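Local coordinates for protein phosphinothricin N-acetyltransferase (Brucella ovis, PDB 5DWM) that probably transfers an acetyl group from acetyl-CoA to an amine acceptor, as a phosphinothricin N-acetyltransferase of the GNAT family, at residues 130-139 against 162-170; 20-28 against 42-52. All blocks are in the same frame, centred on the assembly; numbering follows the deposited sequence.

Contact 1 of 2, residues 130-139 against 162-170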
loop_
_atom_site.group_PDB
_atom_site.type_symbol
_atom_site.label_atom_id
_atom_site.label_comp_id
_atom_site.label_asym_id
_atom_site.label_seq_id
_atom_site.Cartn_x
_atom_site.Cartn_y
_atom_site.Cartn_z
ATOM N N GLY A 130 -0.656 -11.218 3.460
ATOM C CA GLY A 130 -1.654 -11.735 2.547
ATOM C C GLY A 130 -2.348 -12.964 3.101
ATOM O O GLY A 130 -1.746 -13.788 3.792
ATOM N N ASP A 131 -3.635 -13.089 2.775
ATOM C CA ASP A 131 -4.468 -14.206 3.234
ATOM C C ASP A 131 -4.366 -14.391 4.748
ATOM O O ASP A 131 -4.076 -15.481 5.248
ATOM C CB ASP A 131 -4.138 -15.495 2.477
ATOM C CG ASP A 131 -5.138 -16.619 2.743
ATOM O OD1 ASP A 131 -6.202 -16.357 3.344
ATOM O OD2 ASP A 131 -4.861 -17.769 2.349
ATOM N N GLY A 132 -4.614 -13.308 5.487
ATOM C CA GLY A 132 -4.446 -13.331 6.931
ATOM C C GLY A 132 -5.314 -14.339 7.654
ATOM O O GLY A 132 -4.957 -14.772 8.755
ATOM N N GLU A 133 -6.445 -14.731 7.065
ATOM C CA GLU A 133 -7.300 -15.713 7.724
ATOM C C GLU A 133 -6.609 -17.066 7.826
ATOM O O GLU A 133 -6.736 -17.760 8.844
ATOM C CB GLU A 133 -8.631 -15.836 6.980
ATOM C CG GLU A 133 -9.581 -16.854 7.587
ATOM C CD GLU A 133 -10.190 -16.386 8.892
ATOM O OE1 GLU A 133 -10.069 -15.189 9.212
ATOM O OE2 GLU A 133 -10.796 -17.219 9.599
ATOM N N HIS A 134 -5.865 -17.453 6.792
ATOM C CA HIS A 134 -5.219 -18.756 6.759
ATOM C C HIS A 134 -3.733 -18.707 7.079
ATOM O O HIS A 134 -3.174 -19.723 7.501
ATOM C CB HIS A 134 -5.427 -19.424 5.393
ATOM C CG HIS A 134 -6.830 -19.887 5.158
ATOM N ND1 HIS A 134 -7.143 -20.903 4.280
ATOM C CD2 HIS A 134 -8.006 -19.475 5.690
ATOM C CE1 HIS A 134 -8.451 -21.093 4.278
ATOM N NE2 HIS A 134 -8.997 -20.241 5.127
ATOM N N ASN A 135 -3.088 -17.555 6.924
ATOM C CA ASN A 135 -1.660 -17.356 7.161
ATOM C C ASN A 135 -1.391 -17.116 8.645
ATOM O O ASN A 135 -0.748 -16.127 8.996
ATOM C CB ASN A 135 -1.211 -16.125 6.354
ATOM C CG ASN A 135 0.285 -16.111 6.039
ATOM O OD1 ASN A 135 1.060 -16.891 6.586
ATOM N ND2 ASN A 135 0.691 -15.198 5.155
ATOM N N ILE A 136 -1.899 -17.995 9.515
ATOM C CA ILE A 136 -1.749 -17.797 10.955
ATOM C C ILE A 136 -0.285 -17.845 11.365
ATOM O O ILE A 136 0.115 -17.201 12.344
ATOM C CB ILE A 136 -2.607 -18.813 11.734
ATOM C CG1 ILE A 136 -2.196 -20.235 11.365
ATOM C CG2 ILE A 136 -4.085 -18.593 11.450
ATOM C CD1 ILE A 136 -3.040 -21.303 12.027
ATOM N N GLY A 137 0.541 -18.588 10.625
ATOM C CA GLY A 137 1.962 -18.621 10.940
ATOM C C GLY A 137 2.593 -17.243 10.881
ATOM O O GLY A 137 3.332 -16.842 11.783
ATOM N N SER A 138 2.285 -16.487 9.822
ATOM C CA SER A 138 2.847 -15.145 9.698
ATOM C C SER A 138 2.260 -14.194 10.736
ATOM O O SER A 138 2.979 -13.358 11.295
ATOM C CB SER A 138 2.611 -14.593 8.290
ATOM O OG SER A 138 3.125 -13.272 8.198
ATOM N N VAL A 139 0.953 -14.290 10.991
ATOM C CA VAL A 139 0.336 -13.459 12.022
ATOM C C VAL A 139 0.955 -13.749 13.384
ATOM O O VAL A 139 1.340 -12.832 14.119
ATOM C CB VAL A 139 -1.196 -13.636 12.030
ATOM C CG1 VAL A 139 -1.805 -12.857 13.188
ATOM C CG2 VAL A 139 -1.798 -13.186 10.699
ATOM N N ARG A 162 -10.101 -18.621 -4.169
ATOM C CA ARG A 162 -10.545 -18.147 -2.865
ATOM C C ARG A 162 -10.317 -16.651 -2.737
ATOM O O ARG A 162 -9.295 -16.127 -3.195
ATOM C CB ARG A 162 -9.746 -18.818 -1.724
ATOM C CG ARG A 162 -10.252 -20.165 -1.259
ATOM C CD ARG A 162 -9.738 -20.482 0.156
ATOM N NE ARG A 162 -8.281 -20.394 0.254
ATOM C CZ ARG A 162 -7.608 -19.559 1.049
ATOM N NH1 ARG A 162 -8.243 -18.713 1.852
ATOM N NH2 ARG A 162 -6.284 -19.579 1.050
ATOM N N TRP A 163 -11.257 -15.972 -2.084
ATOM C CA TRP A 163 -11.041 -14.588 -1.682
ATOM C C TRP A 163 -10.160 -14.547 -0.441
ATOM O O TRP A 163 -10.298 -15.378 0.465
ATOM C CB TRP A 163 -12.369 -13.879 -1.406
ATOM C CG TRP A 163 -13.100 -13.519 -2.661
ATOM C CD1 TRP A 163 -14.213 -14.130 -3.170
ATOM C CD2 TRP A 163 -12.764 -12.463 -3.569
ATOM N NE1 TRP A 163 -14.598 -13.504 -4.344
ATOM C CE2 TRP A 163 -13.719 -12.484 -4.610
ATOM C CE3 TRP A 163 -11.745 -11.503 -3.600
ATOM C CZ2 TRP A 163 -13.681 -11.585 -5.670
ATOM C CZ3 TRP A 163 -11.707 -10.611 -4.650
ATOM C CH2 TRP A 163 -12.667 -10.655 -5.674
ATOM N N LEU A 164 -9.263 -13.565 -0.402
ATOM C CA LEU A 164 -8.233 -13.470 0.620
ATOM C C LEU A 164 -8.321 -12.101 1.267
ATOM O O LEU A 164 -8.639 -11.118 0.599
ATOM C CB LEU A 164 -6.845 -13.581 -0.015
ATOM C CG LEU A 164 -6.635 -14.701 -1.039
ATOM C CD1 LEU A 164 -5.227 -14.622 -1.625
ATOM C CD2 LEU A 164 -6.888 -16.069 -0.419
ATOM N N ASP A 165 -8.004 -12.036 2.562
ATOM C CA ASP A 165 -7.950 -10.776 3.288
ATOM C C ASP A 165 -6.499 -10.393 3.536
ATOM O O ASP A 165 -5.644 -11.259 3.721
ATOM C CB ASP A 165 -8.631 -10.881 4.658
ATOM C CG ASP A 165 -10.120 -11.187 4.569
ATOM O OD1 ASP A 165 -10.715 -11.116 3.475
ATOM O OD2 ASP A 165 -10.709 -11.500 5.621
ATOM N N THR A 166 -6.228 -9.093 3.587
ATOM C CA THR A 166 -4.907 -8.597 3.966
ATOM C C THR A 166 -4.956 -8.160 5.422
ATOM O O THR A 166 -5.727 -7.261 5.769
ATOM C CB THR A 166 -4.529 -7.390 3.116
ATOM O OG1 THR A 166 -4.440 -7.769 1.743
ATOM C CG2 THR A 166 -3.191 -6.809 3.584
ATOM N N VAL A 167 -4.141 -8.784 6.269
ATOM C CA VAL A 167 -4.020 -8.385 7.670
ATOM C C VAL A 167 -2.837 -7.433 7.812
ATOM O O VAL A 167 -1.723 -7.744 7.371
ATOM C CB VAL A 167 -3.882 -9.616 8.585
ATOM C CG1 VAL A 167 -3.303 -9.217 9.943
ATOM C CG2 VAL A 167 -5.249 -10.303 8.739
ATOM N N LEU A 168 -3.075 -6.266 8.401
ATOM C CA LEU A 168 -2.025 -5.278 8.621
ATOM C C LEU A 168 -1.616 -5.264 10.090
ATOM O O LEU A 168 -2.475 -5.288 10.980
ATOM C CB LEU A 168 -2.502 -3.878 8.226
ATOM C CG LEU A 168 -3.048 -3.770 6.806
ATOM C CD1 LEU A 168 -3.805 -2.487 6.698
ATOM C CD2 LEU A 168 -1.917 -3.793 5.813
ATOM N N MET A 169 -0.300 -5.225 10.340
ATOM C CA MET A 169 0.242 -5.151 11.693
ATOM C C MET A 169 1.413 -4.175 11.709
ATOM O O MET A 169 2.094 -3.989 10.697
ATOM C CB MET A 169 0.716 -6.527 12.185
ATOM C CG MET A 169 -0.321 -7.631 11.993
ATOM S SD MET A 169 0.161 -9.195 12.741
ATOM C CE MET A 169 0.096 -8.765 14.481
ATOM N N GLN A 170 1.672 -3.567 12.865
ATOM C CA GLN A 170 2.765 -2.603 12.926
ATOM C C GLN A 170 3.512 -2.682 14.251
ATOM O O GLN A 170 2.979 -3.112 15.275
ATOM C CB GLN A 170 2.322 -1.157 12.624
ATOM C CG GLN A 170 1.445 -0.536 13.696
ATOM C CD GLN A 170 0.998 0.879 13.353
ATOM O OE1 GLN A 170 -0.194 1.173 13.371
ATOM N NE2 GLN A 170 1.955 1.765 13.063
HETATM O O HOH W 1 -7.677 -14.396 4.227
#

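Contact 2 of 2, residues 20-28 against 42-52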
loop_
_atom_site.group_PDB
_atom_site.type_symbol
_atom_site.label_atom_id
_atom_site.label_comp_id
_atom_site.label_asym_id
_atom_site.label_seq_id
_atom_site.Cartn_x
_atom_site.Cartn_y
_atom_site.Cartn_z
ATOM N N ILE A 20 20.681 -15.840 -4.800
ATOM C CA ILE A 20 19.471 -15.576 -5.586
ATOM C C ILE A 20 18.808 -16.869 -6.045
ATOM O O ILE A 20 17.575 -16.964 -6.122
ATOM C CB ILE A 20 19.784 -14.633 -6.765
ATOM C CG1 ILE A 20 19.755 -13.178 -6.300
ATOM C CG2 ILE A 20 18.803 -14.842 -7.924
ATOM C CD1 ILE A 20 18.368 -12.686 -5.913
ATOM N N GLU A 21 19.609 -17.886 -6.372
ATOM C CA GLU A 21 19.025 -19.133 -6.863
ATOM C C GLU A 21 18.114 -19.773 -5.821
ATOM O O GLU A 21 16.972 -20.139 -6.121
ATOM C CB GLU A 21 20.119 -20.105 -7.304
ATOM C CG GLU A 21 19.568 -21.467 -7.673
ATOM C CD GLU A 21 20.625 -22.390 -8.213
ATOM O OE1 GLU A 21 20.733 -22.503 -9.452
ATOM O OE2 GLU A 21 21.352 -22.993 -7.400
ATOM N N THR A 22 18.600 -19.912 -4.583
ATOM C CA THR A 22 17.781 -20.518 -3.537
ATOM C C THR A 22 16.619 -19.613 -3.141
ATOM O O THR A 22 15.501 -20.093 -2.911
ATOM C CB THR A 22 18.650 -20.870 -2.330
ATOM O OG1 THR A 22 19.692 -21.757 -2.742
ATOM C CG2 THR A 22 17.821 -21.558 -1.255
ATOM N N ILE A 23 16.859 -18.301 -3.052
ATOM C CA ILE A 23 15.777 -17.376 -2.734
ATOM C C ILE A 23 14.649 -17.495 -3.752
ATOM O O ILE A 23 13.464 -17.529 -3.389
ATOM C CB ILE A 23 16.321 -15.940 -2.625
ATOM C CG1 ILE A 23 17.022 -15.759 -1.273
ATOM C CG2 ILE A 23 15.198 -14.927 -2.816
ATOM C CD1 ILE A 23 17.902 -14.560 -1.202
ATOM N N THR A 24 15.005 -17.568 -5.040
ATOM C CA THR A 24 14.004 -17.767 -6.084
ATOM C C THR A 24 13.256 -19.084 -5.904
ATOM O O THR A 24 12.037 -19.139 -6.085
ATOM C CB THR A 24 14.674 -17.688 -7.455
ATOM O OG1 THR A 24 15.338 -16.420 -7.582
ATOM C CG2 THR A 24 13.643 -17.828 -8.574
ATOM N N ALA A 25 13.965 -20.158 -5.548
ATOM C CA ALA A 25 13.292 -21.433 -5.305
ATOM C C ALA A 25 12.321 -21.349 -4.125
ATOM O O ALA A 25 11.204 -21.881 -4.190
ATOM C CB ALA A 25 14.321 -22.549 -5.089
ATOM N N ILE A 26 12.726 -20.682 -3.043
ATOM C CA ILE A 26 11.851 -20.524 -1.882
ATOM C C ILE A 26 10.611 -19.726 -2.263
ATOM O O ILE A 26 9.478 -20.109 -1.952
ATOM C CB ILE A 26 12.618 -19.853 -0.730
ATOM C CG1 ILE A 26 13.701 -20.802 -0.206
ATOM C CG2 ILE A 26 11.671 -19.436 0.394
ATOM C CD1 ILE A 26 14.627 -20.175 0.818
ATOM N N TYR A 27 10.809 -18.597 -2.942
ATOM C CA TYR A 27 9.668 -17.768 -3.316
ATOM C C TYR A 27 8.768 -18.484 -4.322
ATOM O O TYR A 27 7.536 -18.337 -4.265
ATOM C CB TYR A 27 10.146 -16.407 -3.840
ATOM C CG TYR A 27 9.016 -15.416 -4.028
ATOM C CD1 TYR A 27 8.202 -15.053 -2.961
ATOM C CD2 TYR A 27 8.748 -14.867 -5.273
ATOM C CE1 TYR A 27 7.145 -14.168 -3.129
ATOM C CE2 TYR A 27 7.688 -13.974 -5.456
ATOM C CZ TYR A 27 6.896 -13.639 -4.371
ATOM O OH TYR A 27 5.854 -12.762 -4.513
ATOM N N THR A 28 9.355 -19.268 -5.234
ATOM C CA THR A 28 8.553 -20.027 -6.192
ATOM C C THR A 28 7.549 -20.925 -5.476
ATOM O O THR A 28 6.366 -20.965 -5.833
ATOM C CB THR A 28 9.471 -20.839 -7.110
ATOM O OG1 THR A 28 10.174 -19.948 -7.986
ATOM C CG2 THR A 28 8.673 -21.863 -7.940
ATOM N N PRO A 42 5.488 -17.558 -10.669
ATOM C CA PRO A 42 6.774 -17.343 -10.000
ATOM C C PRO A 42 7.713 -16.522 -10.863
ATOM O O PRO A 42 7.877 -16.804 -12.061
ATOM C CB PRO A 42 7.310 -18.771 -9.815
ATOM C CG PRO A 42 6.095 -19.618 -9.757
ATOM C CD PRO A 42 5.117 -18.983 -10.719
ATOM N N PRO A 43 8.323 -15.477 -10.298
ATOM C CA PRO A 43 9.333 -14.714 -11.041
ATOM C C PRO A 43 10.551 -15.570 -11.367
ATOM O O PRO A 43 10.869 -16.542 -10.681
ATOM C CB PRO A 43 9.714 -13.583 -10.075
ATOM C CG PRO A 43 8.575 -13.504 -9.095
ATOM C CD PRO A 43 8.058 -14.908 -8.965
ATOM N N THR A 44 11.243 -15.188 -12.436
ATOM C CA THR A 44 12.516 -15.817 -12.748
ATOM C C THR A 44 13.590 -15.366 -11.753
ATOM O O THR A 44 13.443 -14.370 -11.033
ATOM C CB THR A 44 12.989 -15.398 -14.143
ATOM O OG1 THR A 44 13.072 -13.963 -14.195
ATOM C CG2 THR A 44 12.022 -15.906 -15.234
ATOM N N MET A 45 14.707 -16.096 -11.748
ATOM C CA MET A 45 15.872 -15.631 -11.009
ATOM C C MET A 45 16.316 -14.258 -11.499
ATOM O O MET A 45 16.731 -13.410 -10.696
ATOM C CB MET A 45 16.995 -16.653 -11.147
ATOM C CG MET A 45 18.110 -16.473 -10.161
ATOM S SD MET A 45 19.350 -17.760 -10.359
ATOM C CE MET A 45 18.330 -19.227 -10.465
ATOM N N ASP A 46 16.230 -14.018 -12.814
ATOM C CA ASP A 46 16.616 -12.721 -13.366
ATOM C C ASP A 46 15.800 -11.608 -12.734
ATOM O O ASP A 46 16.344 -10.571 -12.332
ATOM C CB ASP A 46 16.412 -12.723 -14.881
ATOM C CG ASP A 46 17.014 -13.949 -15.554
ATOM O OD1 ASP A 46 18.038 -13.809 -16.265
ATOM O OD2 ASP A 46 16.459 -15.051 -15.371
ATOM N N GLU A 47 14.484 -11.811 -12.645
ATOM C CA GLU A 47 13.597 -10.815 -12.053
ATOM C C GLU A 47 13.849 -10.656 -10.555
ATOM O O GLU A 47 13.864 -9.528 -10.041
ATOM C CB GLU A 47 12.139 -11.197 -12.350
ATOM C CG GLU A 47 11.088 -10.382 -11.612
ATOM C CD GLU A 47 11.069 -8.911 -11.984
ATOM O OE1 GLU A 47 11.591 -8.536 -13.059
ATOM O OE2 GLU A 47 10.518 -8.130 -11.184
ATOM N N MET A 48 14.084 -11.765 -9.842
ATOM C CA MET A 48 14.374 -11.656 -8.414
ATOM C C MET A 48 15.665 -10.886 -8.173
ATOM O O MET A 48 15.727 -10.032 -7.283
ATOM C CB MET A 48 14.420 -13.036 -7.750
ATOM C CG MET A 48 13.061 -13.751 -7.752
ATOM S SD MET A 48 11.807 -12.909 -6.749
ATOM C CE MET A 48 12.388 -13.276 -5.080
ATOM N N ALA A 49 16.694 -11.139 -8.985
ATOM C CA ALA A 49 17.942 -10.394 -8.831
ATOM C C ALA A 49 17.722 -8.902 -9.048
ATOM O O ALA A 49 18.302 -8.070 -8.340
ATOM C CB ALA A 49 18.988 -10.922 -9.813
ATOM N N LYS A 50 16.898 -8.543 -10.035
ATOM C CA LYS A 50 16.593 -7.136 -10.275
ATOM C C LYS A 50 15.872 -6.520 -9.085
ATOM O O LYS A 50 16.190 -5.395 -8.673
ATOM C CB LYS A 50 15.751 -6.994 -11.546
ATOM N N ARG A 51 14.892 -7.239 -8.521
ATOM C CA ARG A 51 14.140 -6.707 -7.385
ATOM C C ARG A 51 15.053 -6.468 -6.192
ATOM O O ARG A 51 14.991 -5.414 -5.544
ATOM C CB ARG A 51 13.031 -7.679 -6.988
ATOM C CG ARG A 51 11.903 -7.796 -7.997
ATOM C CD ARG A 51 10.853 -8.800 -7.527
ATOM N NE ARG A 51 9.828 -8.991 -8.552
ATOM C CZ ARG A 51 8.748 -9.752 -8.404
ATOM N NH1 ARG A 51 8.530 -10.403 -7.266
ATOM N NH2 ARG A 51 7.884 -9.865 -9.399
ATOM N N PHE A 52 15.911 -7.446 -5.889
ATOM C CA PHE A 52 16.782 -7.336 -4.726
ATOM C C PHE A 52 17.855 -6.273 -4.933
ATOM O O PHE A 52 18.214 -5.557 -3.993
ATOM C CB PHE A 52 17.394 -8.704 -4.403
ATOM C CG PHE A 52 16.490 -9.598 -3.592
ATOM C CD1 PHE A 52 15.138 -9.678 -3.872
ATOM C CD2 PHE A 52 16.992 -10.353 -2.543
ATOM C CE1 PHE A 52 14.307 -10.486 -3.126
ATOM C CE2 PHE A 52 16.164 -11.166 -1.798
ATOM C CZ PHE A 52 14.824 -11.233 -2.085
HETATM O O HOH W 2 11.070 -19.336 -10.589
HETATM O O HOH W 3 10.181 -17.012 -7.821
#

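Contact 1 of 2, residues 130-139 against 162-170
Gly132 and Val167 meet in the tight half of this contact. Val167 CG2 lies 3.6 Å from Gly132 CA, so methyl and backbone touch with no side chain between them. Two residues back on the strand, Asp165 O accepts from Gly132 N at 2.9 Å. A water ties the turn to the strand a second time. It donates to Asp131 OD1 and accepts from Glu133 N and Asp165 N. The carboxylate of Asp165 turns to other partners: Gly155 N, Arg152 and, across the dimer, Arg177 of the second subunit.

This is the turn that leaves strand 124-129 of the GNAT sheet and leads into helix 136-144. Strand 162-172 runs antiparallel beside strand 124-129, and the turn folds over it. In the conformer given, Asn135 OD1 accepts a weak capping bond from Ser138 N, and its ND2 donates to Gly130 O. A second conformer makes this pairing less certain. Past the cap, packing is looser and apolar. Val139 CG2 faces Val167 CG1 at 4.3 Å, and Val139 CG1 lies 4.2 Å from Met169 SD.

The other end of the contact is polar and reaches solvent. Asp131 has CG anti to the backbone N (chi1 -170°), which carries its carboxylate to Arg162. Arg162 NH2 forms a salt bridge with Asp131 OD2, though the place of that oxygen is less sure. The NH1 bond to OD1 is long and weak. His134, exposed, lies flat on one face of the guanidinium. Their planes are 6° apart and their centres 3.9 Å. Leu164 CD2 lies against the opposite guanidinium face, 3.5 Å from its plane and offset toward the rim.

Contact 2 of 2, residues 20-28 against 42-52
Met48 and Ile20 interlock as knobs in holes, each reaching into the other helix. The two segments have axes 9.3 Å apart and cross at 106°, so the helices meet nearly at right angles and touch over a compact patch. Ile20 sits among Met45, Met48, Ala49 and Phe52. In the conformer given, its CD1 lies 3.7 Å from Ala49 CA, at the backbone of the second helix.

Met48 fits among Ile20, Ile23, Thr24 and Tyr27. Bends at chi2 and chi3 (-65° and -73°) fold its end back toward the first helix. Its CE then meets Ile23 CG2, and its SD lies 3.9 Å from Tyr27 CD2. This is a Met-aromatic contact in which the sulfur approaches the ring obliquely. Thr24 runs past Met48 in the opposite direction, with OG1 3.5 Å from Met48 CB. That hydroxyl donates to Ile20 O in its own helix, so it can lie against carbon with its proton already used.

Tyr27 crosses Pro43 at about a right angle. Pro43 CD meets the ring edge at CE2, 3.6 Å away. The Tyr27 hydroxyl reaches on to Ser37 and Glu39, and Glu39 also pairs with Arg51. On the sheet side, Ile23 CG2 touches Phe52 CZ at 3.8 Å, and Phe52 meets Tyr76 edge-to-face. Thus helices 20-33 and 45-58 pack together beside the GNAT sheet, with Tyr27 about 10 Å from Ile94 of the acetyl-CoA site, side chain to side chain.

At the outer end, Thr28 OG1 lies against Pro42 CB. Two waters each donate to both Thr28 OG1 and Pro43 O. The direct contact is largely apolar, with threonine hydroxyls against carbon, and polar links between the segments pass through water.

How the contacts relate
Contact 1 is mostly buried; contact 2 is only partly so. They share no helix or strand. Contact 1 joins the turn before helix 136-144 to strand 162-172, in the half of the sheet that also meets the second subunit. Contact 2 packs two early helices, 20-33 and 45-58, against each other. Their centres are 23 Å apart and they do not touch. The chemistry differs accordingly. At 130-139 against 162-170, backbone bonding and a salt bridge join the segments directly. At 20-28 against 42-52, interlocked apolar side chains do so. Each contact also uses bridging water: one in contact 1, two in contact 2.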